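Local structure of tRNA-5-methyluridine(54) 2-sulfurtransferase (Pyrococcus horikoshii, 3VRH) at residues Arg49-Val54 and Glu75-Asn80; Phe148-Thr153 and Phe189-Lys194. The protein catalyses the ATP-dependent 2-thiolation of 5-methyluridine at position 54 in the T loop of tRNAs, a modification that stabilises them at high temperature. One frame throughout, in Å; residues are numbered along the deposited sequence.

Contact 1: residues Arg49-Val54 and Glu75-Asn80. With BCN (bicine), chain D.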
loop_
_atom_site.group_PDB
_atom_site.type_symbol
_atom_site.label_atom_id
_atom_site.label_comp_id
_atom_site.label_asym_id
_atom_site.label_seq_id
_atom_site.Cartn_x
_atom_site.Cartn_y
_atom_site.Cartn_z
ATOM N N ARG A 49 -5.239 -11.580 -34.328
ATOM C CA ARG A 49 -6.642 -11.869 -34.075
ATOM C C ARG A 49 -6.881 -11.758 -32.574
ATOM O O ARG A 49 -6.356 -12.530 -31.790
ATOM C CB ARG A 49 -7.027 -13.250 -34.600
ATOM C CG ARG A 49 -8.527 -13.510 -34.554
ATOM C CD ARG A 49 -9.005 -14.335 -35.744
ATOM N NE ARG A 49 -10.200 -15.108 -35.414
ATOM C CZ ARG A 49 -10.168 -16.355 -34.949
ATOM N NH1 ARG A 49 -8.997 -16.959 -34.765
ATOM N NH2 ARG A 49 -11.301 -16.997 -34.665
ATOM N N ILE A 50 -7.665 -10.769 -32.180
ATOM C CA ILE A 50 -7.784 -10.438 -30.768
ATOM C C ILE A 50 -9.151 -10.793 -30.205
ATOM O O ILE A 50 -10.181 -10.533 -30.827
ATOM C CB ILE A 50 -7.509 -8.955 -30.553
ATOM C CG1 ILE A 50 -6.183 -8.588 -31.231
ATOM C CG2 ILE A 50 -7.507 -8.636 -29.065
ATOM C CD1 ILE A 50 -6.088 -7.139 -31.705
ATOM N N LEU A 51 -9.150 -11.394 -29.022
ATOM C CA LEU A 51 -10.387 -11.739 -28.346
ATOM C C LEU A 51 -10.610 -10.797 -27.161
ATOM O O LEU A 51 -9.700 -10.600 -26.354
ATOM C CB LEU A 51 -10.318 -13.181 -27.853
ATOM C CG LEU A 51 -11.571 -13.635 -27.103
ATOM C CD1 LEU A 51 -12.727 -13.777 -28.079
ATOM C CD2 LEU A 51 -11.349 -14.920 -26.300
ATOM N N VAL A 52 -11.799 -10.199 -27.065
ATOM C CA VAL A 52 -12.133 -9.365 -25.896
ATOM C C VAL A 52 -13.258 -10.028 -25.106
ATOM O O VAL A 52 -14.325 -10.342 -25.654
ATOM C CB VAL A 52 -12.547 -7.926 -26.279
ATOM C CG1 VAL A 52 -12.866 -7.107 -25.025
ATOM C CG2 VAL A 52 -11.451 -7.250 -27.085
ATOM N N ALA A 53 -12.999 -10.272 -23.826
ATOM C CA ALA A 53 -13.975 -10.928 -22.958
ATOM C C ALA A 53 -14.933 -9.871 -22.496
ATOM O O ALA A 53 -14.558 -9.007 -21.717
ATOM C CB ALA A 53 -13.281 -11.568 -21.748
ATOM N N VAL A 54 -16.164 -9.923 -22.973
ATOM C CA VAL A 54 -17.106 -8.854 -22.665
ATOM C C VAL A 54 -18.149 -9.297 -21.624
ATOM O O VAL A 54 -18.982 -10.164 -21.880
ATOM C CB VAL A 54 -17.730 -8.260 -23.957
ATOM C CG1 VAL A 54 -16.624 -7.787 -24.885
ATOM C CG2 VAL A 54 -18.538 -9.291 -24.682
ATOM N N GLU A 75 -12.788 -10.035 -31.986
ATOM C CA GLU A 75 -14.032 -10.755 -31.753
ATOM C C GLU A 75 -14.246 -10.740 -30.245
ATOM O O GLU A 75 -13.290 -10.538 -29.489
ATOM C CB GLU A 75 -13.958 -12.183 -32.310
ATOM C CG GLU A 75 -13.621 -12.210 -33.827
ATOM C CD GLU A 75 -13.640 -13.604 -34.452
ATOM O OE1 GLU A 75 -14.306 -14.507 -33.910
ATOM O OE2 GLU A 75 -12.987 -13.793 -35.502
ATOM N N CYS A 76 -15.487 -10.927 -29.808
ATOM C CA CYS A 76 -15.789 -10.839 -28.394
ATOM C C CYS A 76 -16.344 -12.136 -27.864
ATOM O O CYS A 76 -16.973 -12.907 -28.600
ATOM C CB CYS A 76 -16.758 -9.696 -28.124
ATOM S SG CYS A 76 -16.149 -8.135 -28.752
ATOM N N LEU A 77 -16.086 -12.377 -26.583
ATOM C CA LEU A 77 -16.611 -13.537 -25.895
ATOM C C LEU A 77 -17.318 -13.085 -24.628
ATOM O O LEU A 77 -16.735 -12.367 -23.811
ATOM C CB LEU A 77 -15.484 -14.501 -25.526
ATOM C CG LEU A 77 -15.839 -15.574 -24.492
ATOM C CD1 LEU A 77 -16.838 -16.563 -25.065
ATOM C CD2 LEU A 77 -14.589 -16.297 -23.990
ATOM N N HIS A 78 -18.568 -13.511 -24.459
ATOM C CA HIS A 78 -19.287 -13.243 -23.227
ATOM C C HIS A 78 -19.475 -14.524 -22.461
ATOM O O HIS A 78 -20.002 -15.494 -22.995
ATOM C CB HIS A 78 -20.654 -12.633 -23.497
ATOM C CG HIS A 78 -21.503 -12.521 -22.273
ATOM N ND1 HIS A 78 -21.247 -11.609 -21.273
ATOM C CD2 HIS A 78 -22.597 -13.215 -21.880
ATOM C CE1 HIS A 78 -22.149 -11.742 -20.317
ATOM N NE2 HIS A 78 -22.985 -12.705 -20.666
ATOM N N ILE A 79 -19.061 -14.526 -21.202
ATOM C CA ILE A 79 -19.198 -15.719 -20.396
ATOM C C ILE A 79 -20.339 -15.516 -19.417
ATOM O O ILE A 79 -20.231 -14.754 -18.451
ATOM C CB ILE A 79 -17.882 -16.064 -19.673
ATOM C CG1 ILE A 79 -16.800 -16.382 -20.708
ATOM C CG2 ILE A 79 -18.081 -17.223 -18.680
ATOM C CD1 ILE A 79 -15.377 -16.361 -20.142
ATOM N N ASN A 80 -21.442 -16.201 -19.714
ATOM C CA ASN A 80 -22.678 -16.119 -18.962
ATOM C C ASN A 80 -22.552 -16.964 -17.682
ATOM O O ASN A 80 -22.302 -18.169 -17.744
ATOM C CB ASN A 80 -23.833 -16.562 -19.881
ATOM C CG ASN A 80 -25.186 -16.586 -19.181
ATOM O OD1 ASN A 80 -25.306 -17.019 -18.035
ATOM N ND2 ASN A 80 -26.214 -16.124 -19.879
HETATM N N1 BCN D . -13.037 -6.751 -17.465
HETATM C C1 BCN D . -12.455 -5.484 -16.862
HETATM C C2 BCN D . -12.335 -5.494 -15.384
HETATM O O21 BCN D . -12.200 -6.609 -14.816
HETATM O O22 BCN D . -12.397 -4.430 -14.729
HETATM C C3 BCN D . -14.520 -6.668 -17.562
HETATM C C4 BCN D . -15.191 -5.279 -17.496
HETATM O O4 BCN D . -16.204 -5.036 -18.103
HETATM C C5 BCN D . -12.479 -6.961 -18.800
HETATM C C6 BCN D . -12.757 -8.288 -19.363
HETATM O O6 BCN D . -12.139 -8.702 -20.287
HETATM O O HOH W 1 -17.711 -12.417 -20.037
#

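Contact 2: residues Phe148-Thr153 and Phe189-Lys194. With BCN (bicine), chain D.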
loop_
_atom_site.group_PDB
_atom_site.type_symbol
_atom_site.label_atom_id
_atom_site.label_comp_id
_atom_site.label_asym_id
_atom_site.label_seq_id
_atom_site.Cartn_x
_atom_site.Cartn_y
_atom_site.Cartn_z
ATOM N N PHE A 148 -6.786 -17.718 -31.364
ATOM C CA PHE A 148 -6.613 -16.280 -31.158
ATOM C C PHE A 148 -5.174 -15.997 -30.741
ATOM O O PHE A 148 -4.530 -16.844 -30.130
ATOM C CB PHE A 148 -7.596 -15.739 -30.116
ATOM C CG PHE A 148 -8.993 -15.592 -30.636
ATOM C CD1 PHE A 148 -9.387 -14.427 -31.287
ATOM C CD2 PHE A 148 -9.904 -16.633 -30.506
ATOM C CE1 PHE A 148 -10.661 -14.300 -31.786
ATOM C CE2 PHE A 148 -11.180 -16.512 -31.008
ATOM C CZ PHE A 148 -11.562 -15.339 -31.643
ATOM N N ASP A 149 -4.671 -14.817 -31.091
ATOM C CA ASP A 149 -3.296 -14.453 -30.761
ATOM C C ASP A 149 -3.179 -13.719 -29.434
ATOM O O ASP A 149 -2.095 -13.638 -28.857
ATOM C CB ASP A 149 -2.699 -13.580 -31.862
ATOM C CG ASP A 149 -2.686 -14.281 -33.202
ATOM O OD1 ASP A 149 -2.322 -15.477 -33.243
ATOM O OD2 ASP A 149 -3.067 -13.647 -34.204
ATOM N N ALA A 150 -4.290 -13.173 -28.953
ATOM C CA ALA A 150 -4.230 -12.307 -27.790
ATOM C C ALA A 150 -5.613 -12.148 -27.182
ATOM O O ALA A 150 -6.626 -12.195 -27.880
ATOM C CB ALA A 150 -3.679 -10.945 -28.190
ATOM N N ILE A 151 -5.639 -11.959 -25.872
ATOM C CA ILE A 151 -6.851 -11.613 -25.150
ATOM C C ILE A 151 -6.639 -10.216 -24.588
ATOM O O ILE A 151 -5.644 -9.958 -23.906
ATOM C CB ILE A 151 -7.082 -12.588 -23.991
ATOM C CG1 ILE A 151 -7.375 -13.981 -24.528
ATOM C CG2 ILE A 151 -8.185 -12.096 -23.070
ATOM C CD1 ILE A 151 -7.363 -15.050 -23.478
ATOM N N ALA A 152 -7.553 -9.306 -24.891
ATOM C CA ALA A 152 -7.512 -7.966 -24.306
ATOM C C ALA A 152 -8.599 -7.840 -23.235
ATOM O O ALA A 152 -9.749 -8.208 -23.481
ATOM C CB ALA A 152 -7.701 -6.916 -25.378
ATOM N N THR A 153 -8.224 -7.348 -22.048
ATOM C CA THR A 153 -9.180 -7.082 -20.977
ATOM C C THR A 153 -9.312 -5.572 -20.714
ATOM O O THR A 153 -8.556 -4.772 -21.258
ATOM C CB THR A 153 -8.808 -7.836 -19.691
ATOM O OG1 THR A 153 -7.567 -7.340 -19.198
ATOM C CG2 THR A 153 -8.670 -9.336 -19.963
ATOM N N PHE A 189 -0.967 -20.726 -22.386
ATOM C CA PHE A 189 -1.460 -19.423 -21.921
ATOM C C PHE A 189 -1.328 -18.375 -23.016
ATOM O O PHE A 189 -0.218 -17.972 -23.375
ATOM C CB PHE A 189 -0.694 -18.958 -20.681
ATOM C CG PHE A 189 -1.106 -19.659 -19.417
ATOM C CD1 PHE A 189 -2.427 -20.033 -19.211
ATOM C CD2 PHE A 189 -0.171 -19.944 -18.426
ATOM C CE1 PHE A 189 -2.811 -20.676 -18.040
ATOM C CE2 PHE A 189 -0.545 -20.589 -17.254
ATOM C CZ PHE A 189 -1.868 -20.953 -17.060
ATOM N N ILE A 190 -2.463 -17.943 -23.556
ATOM C CA ILE A 190 -2.492 -16.931 -24.603
ATOM C C ILE A 190 -2.069 -15.579 -24.039
ATOM O O ILE A 190 -2.334 -15.286 -22.874
ATOM C CB ILE A 190 -3.917 -16.800 -25.210
ATOM C CG1 ILE A 190 -4.406 -18.149 -25.739
ATOM C CG2 ILE A 190 -3.942 -15.758 -26.314
ATOM C CD1 ILE A 190 -3.600 -18.673 -26.901
ATOM N N LYS A 191 -1.418 -14.764 -24.868
ATOM C CA LYS A 191 -1.027 -13.411 -24.479
ATOM C C LYS A 191 -2.238 -12.601 -24.016
ATOM O O LYS A 191 -3.240 -12.512 -24.741
ATOM C CB LYS A 191 -0.348 -12.676 -25.644
ATOM C CG LYS A 191 0.006 -11.231 -25.316
ATOM C CD LYS A 191 0.933 -10.600 -26.342
ATOM C CE LYS A 191 0.212 -10.363 -27.649
ATOM N NZ LYS A 191 0.820 -9.246 -28.426
ATOM N N LYS A 192 -2.134 -12.024 -22.816
ATOM C CA LYS A 192 -3.176 -11.160 -22.252
ATOM C C LYS A 192 -2.648 -9.746 -22.113
ATOM O O LYS A 192 -1.569 -9.542 -21.549
ATOM C CB LYS A 192 -3.653 -11.664 -20.874
ATOM C CG LYS A 192 -4.536 -12.890 -20.944
ATOM C CD LYS A 192 -5.017 -13.393 -19.579
ATOM C CE LYS A 192 -6.316 -12.730 -19.118
ATOM N NZ LYS A 192 -6.776 -13.317 -17.813
ATOM N N VAL A 193 -3.411 -8.779 -22.619
ATOM C CA VAL A 193 -3.024 -7.374 -22.591
ATOM C C VAL A 193 -4.129 -6.480 -22.020
ATOM O O VAL A 193 -5.302 -6.860 -21.999
ATOM C CB VAL A 193 -2.622 -6.865 -23.994
ATOM C CG1 VAL A 193 -1.411 -7.610 -24.504
ATOM C CG2 VAL A 193 -3.796 -7.007 -24.978
ATOM N N LYS A 194 -3.734 -5.297 -21.556
ATOM C CA LYS A 194 -4.638 -4.334 -20.925
ATOM C C LYS A 194 -4.464 -2.987 -21.629
ATOM O O LYS A 194 -3.670 -2.138 -21.186
ATOM C CB LYS A 194 -4.316 -4.196 -19.411
ATOM C CG LYS A 194 -4.597 -5.455 -18.601
ATOM C CD LYS A 194 -4.209 -5.326 -17.124
ATOM C CE LYS A 194 -4.502 -6.635 -16.394
ATOM N NZ LYS A 194 -4.279 -6.541 -14.917
HETATM N N1 BCN D . -13.037 -6.751 -17.465
HETATM C C1 BCN D . -12.455 -5.484 -16.862
HETATM C C2 BCN D . -12.335 -5.494 -15.384
HETATM O O21 BCN D . -12.200 -6.609 -14.816
HETATM O O22 BCN D . -12.397 -4.430 -14.729
HETATM C C3 BCN D . -14.520 -6.668 -17.562
HETATM C C4 BCN D . -15.191 -5.279 -17.496
HETATM O O4 BCN D . -16.204 -5.036 -18.103
HETATM C C5 BCN D . -12.479 -6.961 -18.800
HETATM C C6 BCN D . -12.757 -8.288 -19.363
HETATM O O6 BCN D . -12.139 -8.702 -20.287
HETATM O O HOH W 2 -0.475 -15.358 -27.877
#

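Contact 1: residues Arg49-Val54 and Glu75-Asn80
R49 reaches across to E75 with its side chain: NE gives its hydrogen to OE2 at 3.1 Å in an almost straight bond (171°) that is also a salt bridge. The oxygen lies in the guanidinium plane at its edge, whereas NE comes to OE2 from above the carboxylate, the two planes being turned 63° apart. Both groups have second partners: R49 NH1 bonds to the carbonyl of N146 and the guanidinium makes a cation-pi contact with F148, while E75 OE1 bonds to H106. A methionine here would probably leave OE2 of E75 without its charged mate and F148 without its cation.

Next, I50 O takes the amide hydrogen of E75. L51 sends CD1 across the strand pair, where it rests on L77 CB at 3.8 Å; with CG anti to the backbone N (chi1 179°), this branch also passes over the carbonyl of E75. V52 bonds with both backbone groups, its N to E75 O and its O to L77 N at 2.8 Å. This is parallel pairing, joined through helix 58-69 as a beta-alpha-beta unit of the PP-loop ATPase fold. A53 shares its sheet face with L51 and L77; A53 O accepts a hydrogen bond from bicine O6 at 2.8 Å. A53 and I79 both belong to the ATP-binding site.

V54 N closes on L77 O at 2.6 Å, and CG1 packs on C76 CB at 3.8 Å. V54 O is gripped by H78, whose ND1 donates to it at 2.8 Å, lying in the carbonyl plane, with the oxygen in the ring plane. A water accepting from I79 N at 2.8 Å reaches the same V54 oxygen through a weak bond.

Contact 2: residues Phe148-Thr153 and Phe189-Lys194
I190 and K191 lie against the start of the 148-153 segment, where strand 191-193 runs parallel to strand 150-152 in the central sheet of the PP-loop domain. K191 can be followed outward. Its CB sits 3.8 Å from D149 O. With CG opposite the backbone N (chi1 177°) the chain sets off extended, then bends at chi3 (70°), which brings CE to 4.0 Å from A150 CB. Beyond that methyl NZ leaves the strand pair, hydrogen-bonding to L43 O and forming a salt bridge with E48. At the backbone of the same residues, a water links the two segments: it donates to D149 O at 2.6 Å and accepts from K191 N.

I190 comes in from the neighbouring position, laying CG2 against the backbone N of A150 and CD1 against the carbonyl of F148. From there the hydrogen-bond ladder is regular: I151 N donates to K191 O at 2.7 Å, I151 O takes the amide of V193, and T153 N closes on V193 O. On the side of the sheet carrying I151 and K192, I151 CB meets K192 CG at 4.0 Å, CD1 reaches toward I190 CB, and the side chain also packs on M139 and A143 of helix 127-145. On the side carrying A152 and V193, A152 CB touches V193 CG2 at 3.9 Å.

Past the strand end, T153 turns OG1 between its own backbone N and carbonyl carbon (chi1 65°). There the hydroxyl meets K194 CG where the two side chains cross at a slant, and hydrogen-bonds to H155 ND1, another residue of the bicine pocket. CB and CG2 of T153 face the ligand, and its CA lies 3.4 Å from bicine O6.

Overall arrangement
The two contacts follow one another along the chain, contact 1 closing before contact 2 opens, and their centres are about 10 Å apart. Both belong to one mixed sheet, in which strand 49-53 lies beside strand 150-152; the four strands run in the order 73-80, 49-53, 150-152, 191-193, all parallel. L51 stitches the contacts together, its N close to A150 O and its O close to A152 N, both at 2.9 Å and probably hydrogen-bonded. Helix 127-145 packs on side chains from both. The C-terminal end of strand 49-53 and the residue just after strand 150-152 meet the same bicine, bringing A53 and T153 together in a pocket that overlaps the ATP site.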